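Local coordinates for DUF416 domain-containing protein (Shewanella baltica, PDB 2Q9R) that is of unknown function but belongs to the DUF416 family and folds into a mostly helical chain with no strands that binds benzoic acid in the crystal, at residues 10-15 and 164-169. Sequence-based numbering, arbitrary orientation. Where two conformers were deposited one is given.
Sequences KRLKAL and SLLEII
Leu166 reaches from helix 153-170 to the short N-terminal helix 8-14 and divides its two methyls between a charged group and an apolar pair. Leu166 CD2 sits over the centre of the Arg11 guanidinium, 3.5 Å above its plane. The same methyl also meets Arg11 CB at 3.8 Å, and the bend of the arginine chain at chi3 (-76°) turns the guanidinium back over it. Leu166 CD1 takes the apolar side, 3.7 Å from Leu15 CD1 and 4.1 Å from Leu12 CD1. With CG of Leu166 anti to the backbone N (chi1 178°), the fork is carried out toward all three partners. Farther along, Ile169 CG2 meets Leu15 CD2 more loosely, at 4.4 Å. Glu167 CG lies near the plane of the guanidinium, 4.0 Å from Arg11 NH1, while the Glu167 carboxylate stays short of a salt bridge. That role falls to Glu170, three residues further along the helix, which pairs with Arg11 NH1; a weak hydrogen bond from Arg11 NH2 to Asn163 probably helps to orient the group. Phe23 of helix 17-42 backs both Leu12 and Ile169. The axes of 10-14 and 164-169, which approach to 10.8 Å at an angle of 42°, are thus bridged by side chains: with its N-H groups paired to Glu170 and, weakly, Asn163, the partly exposed arginine lends one face to the apolar contact without giving up its polar partners.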
loop_
_atom_site.group_PDB
_atom_site.type_symbol
_atom_site.label_atom_id
_atom_site.label_comp_id
_atom_site.label_asym_id
_atom_site.label_seq_id
_atom_site.Cartn_x
_atom_site.Cartn_y
_atom_site.Cartn_z
ATOM N N LYS A 10 18.697 18.360 -5.733
ATOM C CA LYS A 10 19.341 19.671 -5.766
ATOM C C LYS A 10 18.581 20.616 -4.798
ATOM O O LYS A 10 19.187 21.476 -4.159
ATOM C CB LYS A 10 19.457 20.230 -7.200
ATOM N N ARG A 11 17.261 20.431 -4.693
ATOM C CA ARG A 11 16.388 21.307 -3.903
ATOM C C ARG A 11 16.536 20.988 -2.420
ATOM O O ARG A 11 16.630 21.879 -1.540
ATOM C CB ARG A 11 14.918 21.103 -4.300
ATOM C CG ARG A 11 14.477 21.731 -5.615
ATOM C CD ARG A 11 12.956 21.867 -5.660
ATOM N NE ARG A 11 12.299 20.601 -5.905
ATOM C CZ ARG A 11 11.140 20.195 -5.383
ATOM N NH1 ARG A 11 10.469 20.908 -4.515
ATOM N NH2 ARG A 11 10.659 19.003 -5.713
ATOM N N LEU A 12 16.654 19.703 -2.149
ATOM C CA LEU A 12 16.880 19.238 -0.794
ATOM C C LEU A 12 18.225 19.739 -0.289
ATOM O O LEU A 12 18.345 20.243 0.845
ATOM C CB LEU A 12 16.784 17.707 -0.790
ATOM C CG LEU A 12 16.683 16.948 0.502
ATOM C CD1 LEU A 12 15.569 17.513 1.371
ATOM C CD2 LEU A 12 16.455 15.487 0.177
ATOM N N LYS A 13 19.240 19.651 -1.134
ATOM C CA LYS A 13 20.580 20.090 -0.739
ATOM C C LYS A 13 20.654 21.625 -0.550
ATOM O O LYS A 13 21.438 22.125 0.264
ATOM C CB LYS A 13 21.616 19.636 -1.762
ATOM C CG LYS A 13 21.843 18.121 -1.772
ATOM C CD LYS A 13 22.622 17.665 -3.002
ATOM C CE LYS A 13 22.784 16.137 -3.039
ATOM N NZ LYS A 13 23.768 15.694 -4.092
ATOM N N ALA A 14 19.832 22.344 -1.306
ATOM C CA ALA A 14 19.739 23.804 -1.204
ATOM C C ALA A 14 19.057 24.294 0.077
ATOM O O ALA A 14 19.180 25.454 0.433
ATOM C CB ALA A 14 19.046 24.367 -2.441
ATOM N N LEU A 15 18.391 23.420 0.808
ATOM C CA LEU A 15 17.866 23.804 2.118
ATOM C C LEU A 15 18.949 24.250 3.108
ATOM O O LEU A 15 20.105 23.795 3.048
ATOM C CB LEU A 15 17.102 22.642 2.714
ATOM C CG LEU A 15 15.844 22.239 1.945
ATOM C CD1 LEU A 15 15.149 21.115 2.700
ATOM C CD2 LEU A 15 14.879 23.445 1.698
ATOM N N SER A 164 5.843 16.971 -1.310
ATOM C CA SER A 164 4.954 17.898 -0.617
ATOM C C SER A 164 5.597 18.460 0.650
ATOM O O SER A 164 5.460 19.632 0.955
ATOM C CB SER A 164 3.659 17.191 -0.262
ATOM O OG SER A 164 2.864 17.041 -1.418
ATOM N N LEU A 165 6.281 17.608 1.385
ATOM C CA LEU A 165 7.035 18.034 2.554
ATOM C C LEU A 165 8.138 19.027 2.159
ATOM O O LEU A 165 8.362 20.039 2.832
ATOM C CB LEU A 165 7.664 16.810 3.226
ATOM C CG LEU A 165 8.457 16.996 4.506
ATOM C CD1 LEU A 165 7.579 17.611 5.643
ATOM C CD2 LEU A 165 9.053 15.623 4.918
ATOM N N LEU A 166 8.837 18.748 1.065
ATOM C CA LEU A 166 9.915 19.638 0.637
ATOM C C LEU A 166 9.367 21.007 0.233
ATOM O O LEU A 166 9.954 22.060 0.587
ATOM C CB LEU A 166 10.703 19.029 -0.522
ATOM C CG LEU A 166 11.842 19.836 -1.150
ATOM C CD1 LEU A 166 12.838 20.269 -0.100
ATOM C CD2 LEU A 166 12.529 19.018 -2.247
ATOM N N GLU A 167 8.261 20.988 -0.512
ATOM C CA GLU A 167 7.618 22.210 -0.973
ATOM C C GLU A 167 7.170 23.124 0.136
ATOM O O GLU A 167 7.297 24.322 0.005
ATOM C CB GLU A 167 6.390 21.889 -1.825
ATOM C CG GLU A 167 6.722 21.338 -3.181
ATOM C CD GLU A 167 5.490 20.817 -3.893
ATOM O OE1 GLU A 167 4.366 21.084 -3.404
ATOM O OE2 GLU A 167 5.652 20.151 -4.937
ATOM N N ILE A 168 6.581 22.579 1.190
ATOM C CA ILE A 168 6.126 23.442 2.272
ATOM C C ILE A 168 7.323 24.034 3.035
ATOM O O ILE A 168 7.313 25.227 3.386
ATOM C CB ILE A 168 5.024 22.795 3.160
ATOM C CG1 ILE A 168 4.498 23.814 4.177
ATOM C CG2 ILE A 168 5.471 21.479 3.808
ATOM C CD1 ILE A 168 3.007 23.614 4.551
ATOM N N ILE A 169 8.376 23.253 3.223
ATOM C CA ILE A 169 9.570 23.780 3.888
ATOM C C ILE A 169 10.281 24.812 3.047
ATOM O O ILE A 169 10.698 25.852 3.562
ATOM C CB ILE A 169 10.526 22.626 4.306
ATOM C CG1 ILE A 169 9.784 21.732 5.320
ATOM C CG2 ILE A 169 11.852 23.134 4.871
ATOM C CD1 ILE A 169 10.491 20.397 5.633
#